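Local coordinates for tail spike protein gp49 (Pseudomonas phage LKA1, PDB 4RU4) that probably acts as a lyase on the O-specific polysaccharide of Pseudomonas, degrading the bacterial surface coat as the phage enters its host, at residues Ala120-Ser125 and Phe136-Asn141; Phe148-Pro153 and Val196-Val201; Tyr165-Phe170 and Ala189-Ala194; Leu224-Val229 and Tyr247-Tyr252; Leu132-Ala137 and Val181-Ala186. All coordinates share one frame; numbering follows the deposited sequence.

Interaction 1 of 5, residues Ala120-Ser125 and Phe136-Asn141; sequences ALPNIS and FASTPN
I124 lays its CG2 methyl over one face of the F136 ring, 3.7 Å from the centroid and 19° off the ring normal, a CH-pi contact. The branch gets there because CG2 stands anti to the I124 carbonyl carbon while CG1 takes the place between N and C (chi1 63°), so CG1 and CD1 lead off from the ring. On the opposite face lies P140 CB, from the phenylalanine's own segment. The carbonyl of P122 comes in at the edge near the ring plane, its O 3.2 Å from F136 CD2, and L121 CB approaches F136 CE2 obliquely at 4.0 Å. The pyrrolidine of P122 crosses the phenylalanine side chain at about a right angle, and P122 CG rests 3.4 Å from S138 OG.

One short backbone bond adds to this packing: A137 N to N123 O at 2.7 Å (157° at the hydrogen). The same carbonyl oxygen also receives F136 CA at 3.4 Å, a CA-H...O contact. Further along, L121 CD2 reaches N141 N at 4.0 Å.

Both loops belong to the Ig-like domain and flank strand 133-135, one before it and one after. I198 of strand 197-202 packs on L121, I124 and F136, K200 NZ bonds to N141 O, and V181 of strand 180-183 lies against F136 and P140.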
# COMPACT_ATOMS: atom_id res chain seq x y z
N ALA B 120 16.95 35.98 4.57
CA ALA B 120 16.79 36.47 3.21
C ALA B 120 17.98 36.07 2.34
O ALA B 120 19.11 36.19 2.77
CB ALA B 120 16.63 38.02 3.19
N LEU B 121 17.68 35.58 1.14
CA LEU B 121 18.69 35.28 0.11
C LEU B 121 18.49 36.32 -0.99
O LEU B 121 17.46 36.98 -1.01
CB LEU B 121 18.45 33.87 -0.47
CG LEU B 121 18.90 32.68 0.39
CD1 LEU B 121 18.22 31.37 -0.05
CD2 LEU B 121 20.43 32.55 0.32
N PRO B 122 19.46 36.45 -1.92
CA PRO B 122 19.16 37.36 -3.04
C PRO B 122 17.94 36.90 -3.86
O PRO B 122 17.51 35.73 -3.78
CB PRO B 122 20.43 37.28 -3.90
CG PRO B 122 21.51 36.75 -3.00
CD PRO B 122 20.78 35.80 -2.06
N ASN B 123 17.38 37.83 -4.64
CA ASN B 123 16.27 37.53 -5.55
C ASN B 123 16.70 36.64 -6.70
O ASN B 123 17.90 36.45 -6.95
CB ASN B 123 15.66 38.84 -6.09
CG ASN B 123 15.00 39.66 -4.99
OD1 ASN B 123 14.45 39.11 -4.02
ND2 ASN B 123 15.06 40.99 -5.11
N ILE B 124 15.72 36.08 -7.41
CA ILE B 124 16.00 35.18 -8.52
C ILE B 124 15.31 35.65 -9.81
O ILE B 124 14.34 36.40 -9.76
CB ILE B 124 15.54 33.73 -8.19
CG1 ILE B 124 14.02 33.67 -7.98
CG2 ILE B 124 16.26 33.20 -6.93
CD1 ILE B 124 13.47 32.19 -7.95
N SER B 125 15.84 35.20 -10.97
CA SER B 125 15.17 35.37 -12.25
C SER B 125 13.91 34.53 -12.27
O SER B 125 13.81 33.53 -11.55
CB SER B 125 16.03 34.84 -13.39
OG SER B 125 17.27 35.49 -13.43
N PHE B 136 20.29 33.31 -9.15
CA PHE B 136 20.23 34.35 -8.14
C PHE B 136 20.85 35.64 -8.64
O PHE B 136 21.80 35.62 -9.42
CB PHE B 136 20.95 33.88 -6.87
CG PHE B 136 20.12 32.92 -6.04
CD1 PHE B 136 20.18 31.56 -6.28
CD2 PHE B 136 19.30 33.39 -5.04
CE1 PHE B 136 19.42 30.66 -5.51
CE2 PHE B 136 18.53 32.51 -4.27
CZ PHE B 136 18.59 31.14 -4.53
N ALA B 137 20.30 36.76 -8.18
CA ALA B 137 20.76 38.08 -8.61
C ALA B 137 22.19 38.37 -8.20
O ALA B 137 22.86 39.18 -8.83
CB ALA B 137 19.83 39.16 -8.08
N SER B 138 22.67 37.71 -7.15
CA SER B 138 24.03 37.94 -6.66
C SER B 138 24.44 36.71 -5.85
O SER B 138 23.61 35.81 -5.66
CB SER B 138 24.10 39.21 -5.81
OG SER B 138 23.37 39.08 -4.60
N THR B 139 25.68 36.67 -5.38
CA THR B 139 26.20 35.44 -4.75
C THR B 139 25.36 34.92 -3.57
O THR B 139 25.25 35.62 -2.56
CB THR B 139 27.63 35.68 -4.18
OG1 THR B 139 28.50 36.12 -5.22
CG2 THR B 139 28.18 34.40 -3.56
N PRO B 140 24.78 33.71 -3.68
CA PRO B 140 23.95 33.21 -2.57
C PRO B 140 24.75 32.44 -1.53
O PRO B 140 25.65 31.68 -1.90
CB PRO B 140 22.98 32.25 -3.27
CG PRO B 140 23.76 31.73 -4.43
CD PRO B 140 24.63 32.88 -4.89
N ASN B 141 24.41 32.60 -0.25
CA ASN B 141 25.10 31.86 0.80
C ASN B 141 24.49 30.46 0.95
O ASN B 141 23.81 30.17 1.95
CB ASN B 141 25.07 32.62 2.13
CG ASN B 141 25.88 31.93 3.21
OD1 ASN B 141 26.89 31.31 2.91
ND2 ASN B 141 25.41 31.99 4.45

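Interaction 2 of 5, residues Phe148-Pro153 and Val196-Val201; sequences FIIYNP and VAIYKV
F148 begins tight against the facing strand: its CB sits 3.2 Å from Y199 O and 4.1 Å from K200 CA. With CG held between the backbone N and the carbonyl carbon (chi1 64°), the ring is then turned alongside I198, where F148 CD1 meets I198 CG2 obliquely at 3.6 Å. Beyond CE1 the ring leaves this strand, and its CZ end goes to I183 and I134 on another part of the domain. I150 continues the same face, running beside I198 and putting its CG2 3.8 Å from V196 CG1.

On the other face, I149 CD1 touches V201 CG2 at 3.8 Å, and the rings of Y151 and Y199 come near each other obliquely, Y151 CD2 to Y199 CE2 4.2 Å. Y151 OH continues to a weak bond with R166. Four backbone bonds join the strands, two in the I149/Y199 pair and two in the Y151/A197 pair; the straightest, I149 N to Y199 O, is 2.8 Å long. L118 of strand 113-120 covers I149, Y199 and V201. Strands 147-151 and 197-202 run antiparallel and, flanked by strands 168-177 and 113-120, form an inner pair of an Ig-like beta domain.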
# COMPACT_ATOMS: atom_id res chain seq x y z
N PHE B 148 16.06 26.02 0.94
CA PHE B 148 15.50 27.35 0.88
C PHE B 148 14.05 27.31 0.44
O PHE B 148 13.59 26.32 -0.13
CB PHE B 148 16.34 28.30 0.00
CG PHE B 148 16.42 27.91 -1.47
CD1 PHE B 148 15.47 28.38 -2.37
CD2 PHE B 148 17.48 27.15 -1.96
CE1 PHE B 148 15.56 28.08 -3.71
CE2 PHE B 148 17.57 26.83 -3.30
CZ PHE B 148 16.61 27.30 -4.19
N ILE B 149 13.34 28.40 0.74
CA ILE B 149 11.95 28.56 0.38
C ILE B 149 11.81 29.71 -0.62
O ILE B 149 12.30 30.83 -0.38
CB ILE B 149 11.10 28.95 1.61
CG1 ILE B 149 11.07 27.82 2.63
CG2 ILE B 149 9.66 29.32 1.17
CD1 ILE B 149 10.53 28.25 4.01
N ILE B 150 11.19 29.42 -1.75
CA ILE B 150 10.72 30.47 -2.64
C ILE B 150 9.34 30.86 -2.14
O ILE B 150 8.49 29.98 -1.95
CB ILE B 150 10.61 29.92 -4.07
CG1 ILE B 150 11.98 29.41 -4.54
CG2 ILE B 150 9.98 30.97 -5.02
CD1 ILE B 150 11.96 28.69 -5.90
N TYR B 151 9.10 32.15 -1.92
CA TYR B 151 7.82 32.61 -1.35
C TYR B 151 7.23 33.77 -2.12
O TYR B 151 7.92 34.75 -2.40
CB TYR B 151 8.04 33.04 0.10
CG TYR B 151 6.86 33.73 0.76
CD1 TYR B 151 5.66 33.06 0.95
CD2 TYR B 151 6.98 35.04 1.24
CE1 TYR B 151 4.57 33.68 1.55
CE2 TYR B 151 5.90 35.67 1.86
CZ TYR B 151 4.71 34.99 2.02
OH TYR B 151 3.65 35.59 2.62
N ASN B 152 5.95 33.65 -2.45
CA ASN B 152 5.22 34.74 -3.08
C ASN B 152 4.29 35.41 -2.06
O ASN B 152 3.30 34.81 -1.65
CB ASN B 152 4.41 34.20 -4.26
CG ASN B 152 3.75 35.31 -5.07
OD1 ASN B 152 3.52 36.40 -4.56
ND2 ASN B 152 3.45 35.03 -6.34
N PRO B 153 4.60 36.65 -1.64
CA PRO B 153 3.77 37.29 -0.62
C PRO B 153 2.40 37.69 -1.14
O PRO B 153 1.59 38.13 -0.33
CB PRO B 153 4.55 38.57 -0.26
CG PRO B 153 5.87 38.49 -0.97
CD PRO B 153 5.70 37.51 -2.11
N VAL B 196 8.66 37.09 -6.09
CA VAL B 196 8.99 36.16 -5.00
C VAL B 196 10.16 36.67 -4.16
O VAL B 196 11.04 37.39 -4.66
CB VAL B 196 9.27 34.71 -5.51
CG1 VAL B 196 7.96 34.01 -5.92
CG2 VAL B 196 10.24 34.72 -6.70
N ALA B 197 10.14 36.32 -2.87
CA ALA B 197 11.26 36.55 -1.97
C ALA B 197 11.78 35.17 -1.57
O ALA B 197 10.99 34.25 -1.36
CB ALA B 197 10.80 37.29 -0.73
N ILE B 198 13.10 35.04 -1.49
CA ILE B 198 13.75 33.76 -1.25
C ILE B 198 14.40 33.79 0.13
O ILE B 198 14.98 34.81 0.53
CB ILE B 198 14.84 33.46 -2.34
CG1 ILE B 198 14.40 33.95 -3.72
CG2 ILE B 198 15.22 31.94 -2.36
CD1 ILE B 198 13.01 33.36 -4.21
N TYR B 199 14.32 32.68 0.86
CA TYR B 199 14.78 32.59 2.23
C TYR B 199 15.45 31.26 2.45
O TYR B 199 14.88 30.22 2.12
CB TYR B 199 13.58 32.62 3.18
CG TYR B 199 12.82 33.92 3.13
CD1 TYR B 199 13.25 35.02 3.89
CD2 TYR B 199 11.69 34.06 2.34
CE1 TYR B 199 12.57 36.21 3.86
CE2 TYR B 199 10.99 35.27 2.30
CZ TYR B 199 11.44 36.34 3.07
OH TYR B 199 10.76 37.53 3.05
N LYS B 200 16.63 31.31 3.08
CA LYS B 200 17.33 30.13 3.51
C LYS B 200 16.71 29.64 4.80
O LYS B 200 16.38 30.45 5.69
CB LYS B 200 18.81 30.46 3.78
CG LYS B 200 19.68 29.23 4.04
CD LYS B 200 21.16 29.65 4.11
CE LYS B 200 22.07 28.50 4.52
NZ LYS B 200 23.51 28.96 4.58
N VAL B 201 16.55 28.33 4.95
CA VAL B 201 16.05 27.82 6.21
C VAL B 201 17.23 27.44 7.09
O VAL B 201 17.97 26.51 6.78
CB VAL B 201 15.09 26.63 6.02
CG1 VAL B 201 14.56 26.17 7.36
CG2 VAL B 201 13.95 27.04 5.10

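Interaction 3 of 5, residues Tyr165-Phe170 and Ala189-Ala194; sequences YRAGEF and AAYDGA
The start of strand 168-177 meets the loop between strands 180-183 and 197-202 through a buried carboxylate: E169 OE2 accepts two hydrogen bonds from A189 and Y191. Y191 OH gives the shorter, 2.6 Å to E169 OE2 on its anti lone pair, away from the other oxygen. The backbone N of A189 takes the syn lone pair of E169 OE2 at 3.1 Å, with a bent N-H...O angle of 137°. E169 CG sits between the backbone N and the carbonyl carbon (chi1 55°), and the chain then extends to lay the acid at the edge of the Y191 ring, the planes 77° apart. OE1 is bonded to Y188 N, so both oxygens are held by the same loop, which probably helps a charge to be kept in the interior.

Within this Ig-like domain the strand passes along the phenol: G168 CA lies 3.6 Å from Y191 CE1, and A167 CB meets the ring edge. A water joins the two sides, accepting from G168 N at 3.0 Å and donating to Y191 OH at 2.9 Å, so the hydroxyl both gives and receives. I150 packs on Y191 from strand 147-151. Just past the tyrosine, D192 OD1 receives A194 N at 3.0 Å in an Asx turn, shortly before strand 197-202.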
# COMPACT_ATOMS: atom_id res chain seq x y z
N TYR B 165 -3.51 31.22 1.13
CA TYR B 165 -3.00 30.16 0.26
C TYR B 165 -2.03 30.75 -0.76
O TYR B 165 -2.35 30.91 -1.94
CB TYR B 165 -4.15 29.40 -0.44
CG TYR B 165 -5.04 28.59 0.49
CD1 TYR B 165 -4.68 28.36 1.82
CD2 TYR B 165 -6.23 28.04 0.02
CE1 TYR B 165 -5.50 27.61 2.66
CE2 TYR B 165 -7.04 27.29 0.84
CZ TYR B 165 -6.68 27.08 2.15
OH TYR B 165 -7.53 26.32 2.93
N ARG B 166 -0.84 31.09 -0.28
CA ARG B 166 0.16 31.75 -1.09
C ARG B 166 1.07 30.74 -1.79
O ARG B 166 1.23 29.61 -1.32
CB ARG B 166 0.97 32.71 -0.21
CG ARG B 166 0.09 33.82 0.42
CD ARG B 166 0.92 35.02 0.89
NE ARG B 166 0.04 36.02 1.49
CZ ARG B 166 -0.01 36.28 2.80
NH1 ARG B 166 0.83 35.66 3.63
NH2 ARG B 166 -0.86 37.19 3.27
N ALA B 167 1.68 31.17 -2.88
CA ALA B 167 2.52 30.31 -3.72
C ALA B 167 3.94 30.25 -3.20
O ALA B 167 4.40 31.14 -2.49
CB ALA B 167 2.53 30.83 -5.18
N GLY B 168 4.64 29.18 -3.58
CA GLY B 168 6.07 29.05 -3.31
C GLY B 168 6.34 27.58 -3.04
O GLY B 168 5.45 26.75 -3.20
N GLU B 169 7.56 27.23 -2.63
CA GLU B 169 7.86 25.84 -2.26
C GLU B 169 9.25 25.74 -1.64
O GLU B 169 10.01 26.71 -1.69
CB GLU B 169 7.79 24.91 -3.50
CG GLU B 169 8.66 25.31 -4.67
CD GLU B 169 8.27 24.57 -5.96
OE1 GLU B 169 8.67 23.39 -6.13
OE2 GLU B 169 7.51 25.16 -6.77
N PHE B 170 9.57 24.57 -1.09
CA PHE B 170 10.90 24.28 -0.55
C PHE B 170 11.82 23.62 -1.58
O PHE B 170 11.43 22.64 -2.24
CB PHE B 170 10.81 23.31 0.62
CG PHE B 170 10.25 23.91 1.88
CD1 PHE B 170 8.92 24.31 1.95
CD2 PHE B 170 11.06 24.05 3.00
CE1 PHE B 170 8.38 24.81 3.13
CE2 PHE B 170 10.54 24.57 4.21
CZ PHE B 170 9.19 24.95 4.27
N ALA B 189 5.99 24.49 -9.44
CA ALA B 189 5.34 25.66 -10.05
C ALA B 189 6.34 26.62 -10.65
O ALA B 189 7.54 26.57 -10.37
CB ALA B 189 4.44 26.41 -8.99
N ALA B 190 5.80 27.53 -11.47
CA ALA B 190 6.57 28.57 -12.12
C ALA B 190 6.49 29.81 -11.25
O ALA B 190 5.48 30.01 -10.56
CB ALA B 190 5.95 28.86 -13.51
N TYR B 191 7.53 30.64 -11.29
CA TYR B 191 7.58 31.89 -10.51
C TYR B 191 8.11 33.04 -11.37
O TYR B 191 9.12 32.87 -12.08
CB TYR B 191 8.47 31.73 -9.27
CG TYR B 191 7.97 30.60 -8.41
CD1 TYR B 191 6.85 30.77 -7.61
CD2 TYR B 191 8.57 29.35 -8.47
CE1 TYR B 191 6.36 29.73 -6.85
CE2 TYR B 191 8.07 28.28 -7.73
CZ TYR B 191 6.96 28.48 -6.92
OH TYR B 191 6.46 27.41 -6.18
N ASP B 192 7.42 34.18 -11.28
CA ASP B 192 7.87 35.46 -11.82
C ASP B 192 8.89 36.00 -10.82
O ASP B 192 8.56 36.20 -9.65
CB ASP B 192 6.67 36.41 -11.90
CG ASP B 192 7.01 37.78 -12.49
OD1 ASP B 192 8.19 38.19 -12.50
OD2 ASP B 192 6.06 38.47 -12.95
N GLY B 193 10.12 36.22 -11.29
CA GLY B 193 11.21 36.59 -10.41
C GLY B 193 10.90 37.87 -9.65
O GLY B 193 11.39 38.07 -8.53
N ALA B 194 10.07 38.72 -10.24
CA ALA B 194 9.75 40.00 -9.63
C ALA B 194 8.72 39.88 -8.52
O ALA B 194 8.43 40.86 -7.84
CB ALA B 194 9.26 40.99 -10.69
O HOH W 1 3.57 27.32 -5.62

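Interaction 4 of 5, residues Leu224-Val229 and Tyr247-Tyr252; sequences LVEAVV and YFARCY
E226 OE2 is gripped by R250 and by a water. R250 NH2 donates to E226 OE2 at 2.9 Å in a nearly straight salt bridge (171°); OE2 lies in the guanidinium plane, at its edge, while the nitrogen meets the carboxylate from above its plane. The water gives a hydrogen to E226 OE2 at 2.9 Å and accepts one from R250 NE at 3.1 Å, closing a ring between the two side chains. E226 is fully extended, whereas R250 bends at chi3 (-69°) to run alongside it. R250 NH1 has its own salt bridge to D300, and E302 lies close to E226 OE2, so the arginine probably offsets a cluster of acids.

Nearer the backbone, E226 CG rests 4.0 Å from A249 CB. Strands 224-226 and 247-249 are neighbouring rungs of a parallel beta-helix, as in the pectin-lyase-like fold, and stack residue on residue: the chain of bonds passes from V225 N to Y247 O, from A249 N to V225 O, and from A227 N to A249 O at 2.8 Å. A227 and R250, equivalent positions on the two rungs, both take left-handed backbone angles and turn the chain together, after which Y252 N bonds to V228 O.

On the face where V225 packs on V206 of strand 206-209, V225 CB approaches F248 CD1 obliquely at 3.9 Å, and F248 in turn meets the ring of F275. C251 SG fits in after the turn, 3.3 Å from V225 O and 3.9 Å from V225 CG1. Y252, whose hydroxyl binds E172, also packs on R319 of a neighbouring subunit.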
# COMPACT_ATOMS: atom_id res chain seq x y z
N LEU B 224 5.34 22.67 19.26
CA LEU B 224 5.44 23.50 18.06
C LEU B 224 6.87 23.45 17.55
O LEU B 224 7.79 23.72 18.30
CB LEU B 224 5.13 24.97 18.39
CG LEU B 224 5.40 25.92 17.22
CD1 LEU B 224 4.47 25.66 16.05
CD2 LEU B 224 5.30 27.39 17.70
N VAL B 225 7.07 23.12 16.28
CA VAL B 225 8.40 23.16 15.67
C VAL B 225 8.20 23.99 14.40
O VAL B 225 7.36 23.66 13.57
CB VAL B 225 8.96 21.74 15.32
CG1 VAL B 225 10.32 21.86 14.64
CG2 VAL B 225 9.04 20.84 16.57
N GLU B 226 8.95 25.07 14.27
CA GLU B 226 8.71 26.02 13.19
C GLU B 226 10.03 26.34 12.46
O GLU B 226 11.06 26.55 13.11
CB GLU B 226 8.08 27.30 13.75
CG GLU B 226 7.90 28.42 12.69
CD GLU B 226 7.04 29.58 13.19
OE1 GLU B 226 6.55 29.51 14.35
OE2 GLU B 226 6.85 30.55 12.41
N ALA B 227 9.99 26.36 11.13
CA ALA B 227 11.15 26.71 10.29
C ALA B 227 12.38 25.87 10.60
O ALA B 227 13.48 26.41 10.83
CB ALA B 227 11.47 28.24 10.40
N VAL B 228 12.22 24.55 10.57
CA VAL B 228 13.33 23.66 10.85
C VAL B 228 13.43 22.59 9.75
O VAL B 228 12.40 22.09 9.26
CB VAL B 228 13.16 22.99 12.23
CG1 VAL B 228 14.25 21.94 12.48
CG2 VAL B 228 13.15 24.04 13.37
N VAL B 229 14.67 22.24 9.38
CA VAL B 229 14.95 21.16 8.44
C VAL B 229 15.07 19.82 9.17
O VAL B 229 15.88 19.68 10.08
CB VAL B 229 16.26 21.44 7.63
CG1 VAL B 229 16.67 20.21 6.77
CG2 VAL B 229 16.12 22.75 6.76
N TYR B 247 2.20 20.76 16.16
CA TYR B 247 2.10 21.69 15.04
C TYR B 247 3.47 21.86 14.43
O TYR B 247 4.36 22.40 15.08
CB TYR B 247 1.57 23.04 15.54
CG TYR B 247 1.18 24.05 14.47
CD1 TYR B 247 1.72 24.02 13.19
CD2 TYR B 247 0.24 25.03 14.74
CE1 TYR B 247 1.36 24.95 12.21
CE2 TYR B 247 -0.14 25.96 13.78
CZ TYR B 247 0.43 25.91 12.52
OH TYR B 247 0.04 26.84 11.57
N PHE B 248 3.63 21.41 13.18
CA PHE B 248 4.82 21.68 12.40
C PHE B 248 4.50 22.85 11.46
O PHE B 248 3.54 22.77 10.68
CB PHE B 248 5.23 20.46 11.55
CG PHE B 248 5.71 19.28 12.36
CD1 PHE B 248 6.94 19.30 12.98
CD2 PHE B 248 4.95 18.13 12.44
CE1 PHE B 248 7.41 18.20 13.72
CE2 PHE B 248 5.40 17.00 13.16
CZ PHE B 248 6.64 17.04 13.79
N ALA B 249 5.30 23.92 11.53
CA ALA B 249 5.05 25.10 10.70
C ALA B 249 6.29 25.37 9.86
O ALA B 249 7.38 25.51 10.41
CB ALA B 249 4.73 26.32 11.57
N ARG B 250 6.13 25.45 8.54
CA ARG B 250 7.26 25.76 7.67
C ARG B 250 8.46 24.84 7.90
O ARG B 250 9.60 25.31 7.94
CB ARG B 250 7.70 27.23 7.85
CG ARG B 250 6.89 28.22 7.02
CD ARG B 250 7.17 29.66 7.44
NE ARG B 250 6.62 29.92 8.77
CZ ARG B 250 5.34 30.19 9.00
NH1 ARG B 250 4.49 30.22 7.97
NH2 ARG B 250 4.91 30.40 10.23
N CYS B 251 8.20 23.54 8.05
CA CYS B 251 9.28 22.59 8.21
C CYS B 251 9.47 21.80 6.93
O CYS B 251 8.51 21.51 6.22
CB CYS B 251 8.99 21.59 9.34
SG CYS B 251 9.01 22.35 10.98
N TYR B 252 10.71 21.42 6.68
CA TYR B 252 11.07 20.58 5.54
C TYR B 252 11.37 19.21 6.11
O TYR B 252 12.22 19.10 7.01
CB TYR B 252 12.33 21.13 4.89
CG TYR B 252 12.71 20.44 3.59
CD1 TYR B 252 11.89 20.53 2.48
CD2 TYR B 252 13.90 19.71 3.49
CE1 TYR B 252 12.24 19.90 1.28
CE2 TYR B 252 14.26 19.09 2.31
CZ TYR B 252 13.43 19.19 1.19
OH TYR B 252 13.78 18.57 0.01
O HOH W 2 8.90 31.10 10.45

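Interaction 5 of 5, residues Leu132-Ala137 and Val181-Ala186; sequences LTIDFA and VTIRSA
I134 and V181 exchange two backbone bonds as an antiparallel hydrogen-bonded pair: V181 N to I134 O is nearly linear (173°) at 2.8 Å, and I134 N to V181 O is as short. The third bond, I183 N to L132 O at 3.0 Å, is skewed, its donor 40° out of the carbonyl plane. L132 O also receives T182 CA at 3.3 Å, a CA-H...O contact, where strand 133-135 begins. T133 and T182, the non-hydrogen-bonded pair, lie side by side on one face.

Packing is dominated by L132, whose side chain nestles into the turn after strand 180-183. CB lies against I183 CG1, while L132 CD2 approaches I183 O at 3.4 Å and the peptide between S185 and A186. L132 CD1 takes the other side of the fork and touches A186 CB at 3.9 Å. On the face of I134 and V181, I134 CG1 and I183 CG2 meet at 4.2 Å, crossing at a slant. Farther along, V181 CG2 approaches F136 CE1 obliquely at 3.5 Å; a chi1 of 174° sends V181 CG1 anti to the backbone N and leaves CG2 anti to the carbonyl carbon, where it meets the ring.

R184 and S185 have their polar partners outside the pair: R184 forms a salt bridge with E172 and a cation-pi contact with Y289 of a neighbouring subunit, and S185 OG bonds to R319 of that subunit. Strand 180-183 forms a beta hairpin with strand 168-177, and strand 133-135 runs antiparallel along it as an added short strand, as in the sheets of an Ig-like domain.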
# COMPACT_ATOMS: atom_id res chain seq x y z
N LEU B 132 15.04 22.71 -12.70
CA LEU B 132 15.90 22.35 -11.58
C LEU B 132 17.08 23.30 -11.50
O LEU B 132 18.13 22.96 -10.95
CB LEU B 132 16.39 20.90 -11.66
CG LEU B 132 15.31 19.85 -11.43
CD1 LEU B 132 14.77 19.42 -12.79
CD2 LEU B 132 15.77 18.65 -10.61
N THR B 133 16.89 24.50 -12.05
CA THR B 133 17.95 25.52 -12.04
C THR B 133 17.42 26.89 -11.65
O THR B 133 16.44 27.39 -12.22
CB THR B 133 18.60 25.63 -13.43
OG1 THR B 133 19.02 24.33 -13.85
CG2 THR B 133 19.81 26.56 -13.36
N ILE B 134 18.10 27.52 -10.70
CA ILE B 134 17.69 28.80 -10.17
C ILE B 134 18.85 29.78 -10.31
O ILE B 134 19.98 29.48 -9.90
CB ILE B 134 17.37 28.68 -8.64
CG1 ILE B 134 16.32 27.60 -8.37
CG2 ILE B 134 16.92 30.01 -8.09
CD1 ILE B 134 14.98 27.86 -9.02
N ASP B 135 18.55 30.96 -10.86
CA ASP B 135 19.54 32.01 -11.07
C ASP B 135 19.35 33.17 -10.09
O ASP B 135 18.39 33.94 -10.20
CB ASP B 135 19.44 32.55 -12.51
CG ASP B 135 19.78 31.51 -13.56
OD1 ASP B 135 20.66 30.65 -13.29
OD2 ASP B 135 19.16 31.53 -14.65
N PHE B 136 20.29 33.31 -9.15
CA PHE B 136 20.23 34.35 -8.14
C PHE B 136 20.85 35.64 -8.64
O PHE B 136 21.80 35.62 -9.42
CB PHE B 136 20.95 33.88 -6.87
CG PHE B 136 20.12 32.92 -6.04
CD1 PHE B 136 20.18 31.56 -6.28
CD2 PHE B 136 19.30 33.39 -5.04
CE1 PHE B 136 19.42 30.66 -5.51
CE2 PHE B 136 18.53 32.51 -4.27
CZ PHE B 136 18.59 31.14 -4.53
N ALA B 137 20.30 36.76 -8.18
CA ALA B 137 20.76 38.08 -8.61
C ALA B 137 22.19 38.37 -8.20
O ALA B 137 22.86 39.18 -8.83
CB ALA B 137 19.83 39.16 -8.08
N VAL B 181 22.21 28.19 -8.93
CA VAL B 181 21.98 27.13 -7.96
C VAL B 181 21.09 26.03 -8.57
O VAL B 181 19.94 26.26 -8.99
CB VAL B 181 21.34 27.71 -6.69
CG1 VAL B 181 20.95 26.59 -5.71
CG2 VAL B 181 22.30 28.71 -6.04
N THR B 182 21.61 24.81 -8.64
CA THR B 182 20.80 23.72 -9.14
C THR B 182 20.17 23.01 -7.94
O THR B 182 20.69 23.07 -6.83
CB THR B 182 21.61 22.71 -10.02
OG1 THR B 182 22.78 22.25 -9.32
CG2 THR B 182 22.05 23.37 -11.36
N ILE B 183 19.04 22.35 -8.15
CA ILE B 183 18.30 21.80 -7.02
C ILE B 183 18.01 20.33 -7.25
O ILE B 183 18.12 19.83 -8.40
CB ILE B 183 16.99 22.58 -6.78
CG1 ILE B 183 16.06 22.48 -8.01
CG2 ILE B 183 17.31 24.05 -6.43
CD1 ILE B 183 14.84 23.39 -7.97
N ARG B 184 17.66 19.63 -6.18
CA ARG B 184 17.57 18.18 -6.23
C ARG B 184 16.26 17.58 -6.77
O ARG B 184 16.24 16.41 -7.15
CB ARG B 184 17.93 17.58 -4.86
CG ARG B 184 19.39 17.85 -4.47
CD ARG B 184 19.74 17.35 -3.07
NE ARG B 184 21.20 17.32 -2.95
CZ ARG B 184 21.84 17.13 -1.80
NH1 ARG B 184 21.15 16.96 -0.70
NH2 ARG B 184 23.16 17.09 -1.76
N SER B 185 15.17 18.35 -6.79
CA SER B 185 13.95 17.88 -7.46
C SER B 185 13.27 19.01 -8.22
O SER B 185 13.44 20.17 -7.88
CB SER B 185 12.97 17.19 -6.48
OG SER B 185 12.78 17.97 -5.30
N ALA B 186 12.50 18.66 -9.24
CA ALA B 186 11.88 19.67 -10.12
C ALA B 186 10.86 20.56 -9.39
O ALA B 186 10.10 20.09 -8.54
CB ALA B 186 11.23 18.97 -11.30

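How the interactions relate
Interactions 1, 2, 3 and 5 all lie in the Ig-like domain, while interaction 4 belongs to the stacked rungs of the beta-helix. Interactions 2 and 5 are antiparallel strand pairs sharing an apolar core. Interaction 1, the most exposed, is a loop contact on the rim of that core and shares F136 with interaction 5. Interaction 3 is buried but polar, and adjoins interaction 2, strands 147-151 and 168-177 being neighbours bonded at I150 with E169 and N152 with A167. Interaction 4 is parallel and carries the salt bridge; it meets the domain where V201 packs on V229 and F170 on Y252. Interactions 4 and 5 both touch a neighbouring subunit.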